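Local coordinates for hypothetical protein SP2199 (Streptococcus pneumoniae TIGR4, PDB 2IBO), which is of unknown function but belongs to the thiamine-binding protein family and may therefore bind thiamine or a related small molecule, at residues Val34-Val37 against Glu42-Leu45; Gly47-Leu52 against Ile76-Ile81. One frame throughout, in Å; residues are numbered along the deposited sequence.

Contact 1: residues Val34-Val37 against Glu42-Leu45; sequences VTMV and ETVL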
ATOM      1  N   VAL A  34       3.506  15.612 -17.530  1.00 30.10           N
ATOM      2  CA  VAL A  34       4.281  14.643 -16.771  1.00 29.18           C
ATOM      3  C   VAL A  34       4.254  13.271 -17.415  1.00 27.33           C
ATOM      4  O   VAL A  34       3.256  12.888 -18.023  1.00 27.20           O
ATOM      5  CB  VAL A  34       3.733  14.549 -15.316  1.00 32.03           C
ATOM      6  CG1 VAL A  34       2.295  14.083 -15.330  1.00 30.78           C
ATOM      7  CG2 VAL A  34       4.591  13.634 -14.482  1.00 33.11           C
ATOM      8  N   THR A  35       5.366  12.547 -17.298  1.00 15.62           N
ATOM      9  CA  THR A  35       5.489  11.195 -17.848  1.00 14.26           C
ATOM     10  C   THR A  35       4.549  10.279 -17.063  1.00 14.21           C
ATOM     11  O   THR A  35       4.625  10.188 -15.829  1.00 12.19           O
ATOM     12  CB  THR A  35       6.936  10.675 -17.730  1.00 23.52           C
ATOM     13  OG1 THR A  35       7.781  11.489 -18.552  1.00 24.94           O
ATOM     14  CG2 THR A  35       7.036   9.218 -18.184  1.00 19.88           C
HETATM   15  N   MSE A  36       3.640   9.619 -17.773  1.00 24.71           N
HETATM   16  CA  MSE A  36       2.700   8.747 -17.099  1.00 25.42           C
HETATM   17  C   MSE A  36       2.434   7.393 -17.763  1.00 23.23           C
HETATM   18  O   MSE A  36       2.392   7.261 -18.991  1.00 23.06           O
HETATM   19  CB  MSE A  36       1.377   9.479 -16.877  1.00 36.85           C
HETATM   20  CG  MSE A  36       0.496   9.647 -18.092  1.00 42.45           C
HETATM   21 SE   MSE A  36      -1.335  10.382 -17.602  1.00 47.79          SE
HETATM   22  CE  MSE A  36      -2.266   8.779 -17.241  1.00 45.83           C
ATOM     23  N   VAL A  37       2.294   6.372 -16.928  1.00 29.57           N
ATOM     24  CA  VAL A  37       1.997   5.034 -17.413  1.00 27.52           C
ATOM     25  C   VAL A  37       0.846   4.487 -16.606  1.00 26.61           C
ATOM     26  O   VAL A  37       0.890   4.472 -15.374  1.00 26.94           O
ATOM     27  CB  VAL A  37       3.161   4.053 -17.242  1.00 19.26           C
ATOM     28  CG1 VAL A  37       2.908   2.829 -18.079  1.00 20.90           C
ATOM     29  CG2 VAL A  37       4.476   4.697 -17.650  1.00 18.57           C
ATOM     30  N   GLU A  42      -2.569   0.831 -10.630  1.00 22.32           N
ATOM     31  CA  GLU A  42      -2.187   2.189 -10.300  1.00 22.89           C
ATOM     32  C   GLU A  42      -1.620   2.951 -11.497  1.00 22.13           C
ATOM     33  O   GLU A  42      -1.111   2.344 -12.448  1.00 22.81           O
ATOM     34  CB  GLU A  42      -1.148   2.131  -9.184  1.00 23.43           C
ATOM     35  CG  GLU A  42       0.107   1.368  -9.574  1.00 23.82           C
ATOM     36  CD  GLU A  42       0.956   0.999  -8.384  1.00 25.46           C
ATOM     37  OE1 GLU A  42       2.103   0.546  -8.584  1.00 25.92           O
ATOM     38  OE2 GLU A  42       0.479   1.151  -7.246  1.00 27.37           O
ATOM     39  N   THR A  43      -1.694   4.278 -11.450  1.00 13.71           N
ATOM     40  CA  THR A  43      -1.159   5.068 -12.554  1.00 14.93           C
ATOM     41  C   THR A  43       0.165   5.597 -12.054  1.00 14.18           C
ATOM     42  O   THR A  43       0.217   6.241 -11.004  1.00 13.21           O
ATOM     43  CB  THR A  43      -2.112   6.243 -12.961  1.00 23.04           C
ATOM     44  OG1 THR A  43      -3.324   5.720 -13.527  1.00 22.78           O
ATOM     45  CG2 THR A  43      -1.450   7.124 -13.994  1.00 20.75           C
ATOM     46  N   VAL A  44       1.229   5.316 -12.803  1.00 14.30           N
ATOM     47  CA  VAL A  44       2.580   5.719 -12.419  1.00 15.06           C
ATOM     48  C   VAL A  44       3.031   6.999 -13.093  1.00 15.37           C
ATOM     49  O   VAL A  44       3.038   7.084 -14.316  1.00 14.13           O
ATOM     50  CB  VAL A  44       3.608   4.594 -12.757  1.00 23.39           C
ATOM     51  CG1 VAL A  44       5.021   5.051 -12.432  1.00 21.23           C
ATOM     52  CG2 VAL A  44       3.268   3.333 -11.988  1.00 21.52           C
ATOM     53  N   LEU A  45       3.424   7.978 -12.281  1.00 17.26           N
ATOM     54  CA  LEU A  45       3.900   9.269 -12.771  1.00 18.01           C
ATOM     55  C   LEU A  45       5.385   9.431 -12.469  1.00 18.63           C
ATOM     56  O   LEU A  45       5.884   8.896 -11.485  1.00 18.34           O
ATOM     57  CB  LEU A  45       3.103  10.409 -12.116  1.00 16.18           C
ATOM     58  CG  LEU A  45       1.582  10.394 -12.339  1.00 15.14           C
ATOM     59  CD1 LEU A  45       0.938  11.559 -11.614  1.00 15.98           C
ATOM     60  CD2 LEU A  45       1.271  10.461 -13.807  1.00 13.11           C
TER
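Met-36 and Leu-45 face each other across the β-hairpin of strands 35-38 and 43-46, which sits at one side of a ferredoxin-like α/β sandwich. They form an antiparallel non-hydrogen-bonded pair on the sheet face covered by the two long helices. With CG anti to the carbonyl carbon and CD1 continuing the chain outward, Leu-45 has its other methyl, CD2, turned back across the hairpin. There CD2 lies 3.2 Å from Met-36 CB. The same methyl also meets Val-34, whose CG1 comes to 4.1 Å from Leu-45 CD2; these two side chains meet nearly at right angles. Leu-52 of helix 49-64 covers both Val-34 and Leu-45.

One pair further along, Val-37 and Val-44 send their side chains to the opposite face, where both touch Ile-84 of helix 84-87. Two reciprocal backbone bonds hold this hydrogen-bonded pair: Val-37 N to Val-44 O at 2.8 Å, and Val-44 N to Val-37 O at 2.7 Å. Between the pairs, Met-36 CA approaches Val-44 O at 3.3 Å in a CA-H...O contact. At the edge of the contact, the carboxylate of Glu-42 is held by Lys-75 of its own chain and by Lys-75 of the second subunit.

Met-36 is a selenomethionine. Its stem runs extended as far as SE and then bends (chi3 -88°), sending the terminal methyl along the sheet toward Thr-43. Leu-29 of helix 16-31 touches both residues here, and Met-36 CE ends 3.7 Å from Thr-43 CG2.

Contact 2: residues Gly47-Leu52 against Ile76-Ile81; sequences GEFDEL and INVGEI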
ATOM      1  N   GLY A  47       8.706  12.421 -12.489  1.00 16.38           N
ATOM      2  CA  GLY A  47       9.138  13.803 -12.646  1.00 17.23           C
ATOM      3  C   GLY A  47       9.667  14.403 -11.355  1.00 19.55           C
ATOM      4  O   GLY A  47      10.032  13.667 -10.431  1.00 21.12           O
ATOM      5  N   GLU A  48       9.710  15.738 -11.288  1.00 22.04           N
ATOM      6  CA  GLU A  48      10.199  16.474 -10.109  1.00 22.59           C
ATOM      7  C   GLU A  48       9.270  16.282  -8.910  1.00 22.32           C
ATOM      8  O   GLU A  48       8.048  16.311  -9.043  1.00 21.94           O
ATOM      9  CB  GLU A  48      10.307  17.968 -10.422  1.00 60.82           C
ATOM     10  CG  GLU A  48      11.420  18.342 -11.372  1.00 65.78           C
ATOM     11  CD  GLU A  48      12.793  18.078 -10.792  1.00 69.93           C
ATOM     12  OE1 GLU A  48      13.065  18.553  -9.666  1.00 71.02           O
ATOM     13  OE2 GLU A  48      13.603  17.400 -11.465  1.00 73.30           O
ATOM     14  N   PHE A  49       9.848  16.106  -7.731  1.00 28.04           N
ATOM     15  CA  PHE A  49       9.043  15.898  -6.541  1.00 28.13           C
ATOM     16  C   PHE A  49       7.966  16.958  -6.389  1.00 28.52           C
ATOM     17  O   PHE A  49       6.790  16.630  -6.184  1.00 27.79           O
ATOM     18  CB  PHE A  49       9.923  15.865  -5.286  1.00 23.88           C
ATOM     19  CG  PHE A  49       9.172  15.475  -4.045  1.00 23.47           C
ATOM     20  CD1 PHE A  49       8.413  14.310  -4.020  1.00 21.95           C
ATOM     21  CD2 PHE A  49       9.206  16.277  -2.910  1.00 23.81           C
ATOM     22  CE1 PHE A  49       7.693  13.951  -2.891  1.00 22.71           C
ATOM     23  CE2 PHE A  49       8.487  15.925  -1.767  1.00 23.60           C
ATOM     24  CZ  PHE A  49       7.729  14.754  -1.762  1.00 23.27           C
ATOM     25  N   ASP A  50       8.369  18.226  -6.503  1.00 29.57           N
ATOM     26  CA  ASP A  50       7.440  19.351  -6.361  1.00 30.48           C
ATOM     27  C   ASP A  50       6.204  19.259  -7.252  1.00 29.67           C
ATOM     28  O   ASP A  50       5.074  19.422  -6.776  1.00 28.78           O
ATOM     29  CB  ASP A  50       8.164  20.675  -6.632  1.00 47.04           C
ATOM     30  CG  ASP A  50       8.932  21.180  -5.424  1.00 50.15           C
ATOM     31  OD1 ASP A  50       9.683  22.173  -5.578  1.00 50.72           O
ATOM     32  OD2 ASP A  50       8.784  20.596  -4.322  1.00 51.22           O
ATOM     33  N   GLU A  51       6.419  18.993  -8.539  1.00 35.87           N
ATOM     34  CA  GLU A  51       5.310  18.887  -9.483  1.00 36.36           C
ATOM     35  C   GLU A  51       4.399  17.677  -9.196  1.00 34.54           C
ATOM     36  O   GLU A  51       3.173  17.776  -9.302  1.00 33.92           O
ATOM     37  CB  GLU A  51       5.840  18.832 -10.930  1.00 62.37           C
ATOM     38  CG  GLU A  51       6.381  17.474 -11.399  1.00 66.32           C
ATOM     39  CD  GLU A  51       6.959  17.514 -12.822  1.00 69.63           C
ATOM     40  OE1 GLU A  51       8.106  17.987 -12.996  1.00 70.09           O
ATOM     41  OE2 GLU A  51       6.264  17.076 -13.769  1.00 71.35           O
ATOM     42  N   LEU A  52       4.987  16.543  -8.823  1.00 22.28           N
ATOM     43  CA  LEU A  52       4.188  15.368  -8.538  1.00 20.34           C
ATOM     44  C   LEU A  52       3.317  15.598  -7.313  1.00 20.19           C
ATOM     45  O   LEU A  52       2.147  15.231  -7.319  1.00 19.93           O
ATOM     46  CB  LEU A  52       5.075  14.139  -8.339  1.00 26.85           C
ATOM     47  CG  LEU A  52       5.933  13.676  -9.531  1.00 25.16           C
ATOM     48  CD1 LEU A  52       6.662  12.382  -9.169  1.00 23.37           C
ATOM     49  CD2 LEU A  52       5.065  13.463 -10.754  1.00 23.87           C
ATOM     50  N   ILE A  76       5.265   6.624  -3.149  1.00 25.08           N
ATOM     51  CA  ILE A  76       6.177   7.687  -3.488  1.00 24.99           C
ATOM     52  C   ILE A  76       7.577   7.122  -3.415  1.00 25.01           C
ATOM     53  O   ILE A  76       7.880   6.277  -2.568  1.00 26.56           O
ATOM     54  CB  ILE A  76       6.019   8.877  -2.530  1.00 22.81           C
ATOM     55  CG1 ILE A  76       4.526   9.254  -2.451  1.00 23.37           C
ATOM     56  CG2 ILE A  76       6.895  10.046  -3.006  1.00 22.52           C
ATOM     57  CD1 ILE A  76       4.209  10.548  -1.729  1.00 21.49           C
ATOM     58  N   ASN A  77       8.420   7.562  -4.337  1.00 24.88           N
ATOM     59  CA  ASN A  77       9.809   7.127  -4.380  1.00 24.92           C
ATOM     60  C   ASN A  77      10.605   8.399  -4.674  1.00 24.97           C
ATOM     61  O   ASN A  77      10.496   8.967  -5.758  1.00 24.53           O
ATOM     62  CB  ASN A  77       9.993   6.073  -5.482  1.00 14.16           C
ATOM     63  CG  ASN A  77      11.410   5.540  -5.564  1.00 13.79           C
ATOM     64  OD1 ASN A  77      12.146   5.549  -4.581  1.00 10.55           O
ATOM     65  ND2 ASN A  77      11.790   5.052  -6.733  1.00 17.01           N
ATOM     66  N   VAL A  78      11.376   8.855  -3.688  1.00 31.46           N
ATOM     67  CA  VAL A  78      12.172  10.077  -3.818  1.00 33.84           C
ATOM     68  C   VAL A  78      13.664   9.887  -3.594  1.00 35.40           C
ATOM     69  O   VAL A  78      14.087   8.965  -2.890  1.00 34.47           O
ATOM     70  CB  VAL A  78      11.705  11.178  -2.824  1.00 24.89           C
ATOM     71  CG1 VAL A  78      10.411  11.773  -3.297  1.00 24.68           C
ATOM     72  CG2 VAL A  78      11.554  10.595  -1.397  1.00 23.00           C
ATOM     73  N   GLY A  79      14.442  10.795  -4.187  1.00 31.90           N
ATOM     74  CA  GLY A  79      15.888  10.763  -4.068  1.00 34.93           C
ATOM     75  C   GLY A  79      16.537  10.268  -5.341  1.00 37.05           C
ATOM     76  O   GLY A  79      15.978  10.426  -6.430  1.00 36.07           O
ATOM     77  N   GLU A  80      17.722   9.675  -5.218  1.00 50.16           N
ATOM     78  CA  GLU A  80      18.420   9.148  -6.386  1.00 52.21           C
ATOM     79  C   GLU A  80      17.757   7.834  -6.750  1.00 51.20           C
ATOM     80  O   GLU A  80      18.266   6.757  -6.449  1.00 50.31           O
ATOM     81  CB  GLU A  80      19.906   8.945  -6.088  1.00 87.51           C
ATOM     82  CG  GLU A  80      20.722  10.237  -6.098  1.00 85.53           C
ATOM     83  CD  GLU A  80      20.594  11.015  -7.410  1.00 86.44           C
ATOM     84  OE1 GLU A  80      19.579  11.728  -7.597  1.00 84.53           O
ATOM     85  OE2 GLU A  80      21.507  10.909  -8.260  1.00 89.52           O
ATOM     86  N   ILE A  81      16.606   7.959  -7.404  1.00 41.00           N
ATOM     87  CA  ILE A  81      15.780   6.835  -7.817  1.00 39.87           C
ATOM     88  C   ILE A  81      16.000   6.453  -9.274  1.00 40.95           C
ATOM     89  O   ILE A  81      16.348   7.300 -10.095  1.00 41.34           O
ATOM     90  CB  ILE A  81      14.285   7.178  -7.592  1.00 20.04           C
ATOM     91  CG1 ILE A  81      13.888   8.465  -8.337  1.00 18.14           C
ATOM     92  CG2 ILE A  81      14.055   7.509  -6.129  1.00 19.84           C
ATOM     93  CD1 ILE A  81      13.362   8.275  -9.728  1.00 15.76           C
TER
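The backbone bond from Leu-52 N to Glu-48 O, 3.1 Å long, closes the first turn of helix 49-64, the turn that lays Phe-49 against Ile-76 and Val-78 of strand 70-79. The helix is the connection in the second, split β-α-β unit of the ferredoxin-like fold: it links strand 43-46 to strand 70-79, with strand 2-11 between them in the sheet. Glu-48 is the N-cap, and its N makes a weak bond of 3.2 Å to Glu-51 OE1, three residues on.

No hydrogen bond joins helix to strand here; the contact is made by one ring and two aliphatic branches. Phe-49 has CG anti to the backbone N (chi1 -172°), which carries the ring off the helix start and down to the strand. Val-78 brings CG1 obliquely to one side of the ring, 3.3 Å from Phe-49 CD1 and 3.5 Å from Phe-49 CE1. Ile-76, two residues earlier on the same face, comes in near the ring plane with its CG2 branch. Ala-3 of strand 2-11 packs on both Phe-49 and Val-78.

Beyond strand 70-79 the sheet runs on into the third subunit, whose strand pairs antiparallel with Ile-76, Asn-77 and Val-78. Lys-57 of that subunit packs on Phe-49 and forms a salt bridge with Asp-50 OD2, while its Leu-60 packs on Ile-76. Within the chain, the ring's approach to Ile-76 is a single edge contact, Phe-49 CE1 to Ile-76 CG2 at 4.0 Å.

Contact 1 pairs neighbouring strands within the sheet, so backbone hydrogen bonds carry it and its side chains fall on both faces. Contact 2 sets a helix start on the sheet and relies on apolar groups alone. The hairpin includes an outer strand of the chain's sheet and is only partly buried; the three residues that meet in contact 2 are all buried, with strand 2-11 and the third subunit both packing on them. Strand 43-46 leads through the corner at Gly-47 directly into helix 49-64, and the two contacts, with centres 12 Å apart, touch where Leu-52 CD2 comes 3.8 Å from Val-34 CG2.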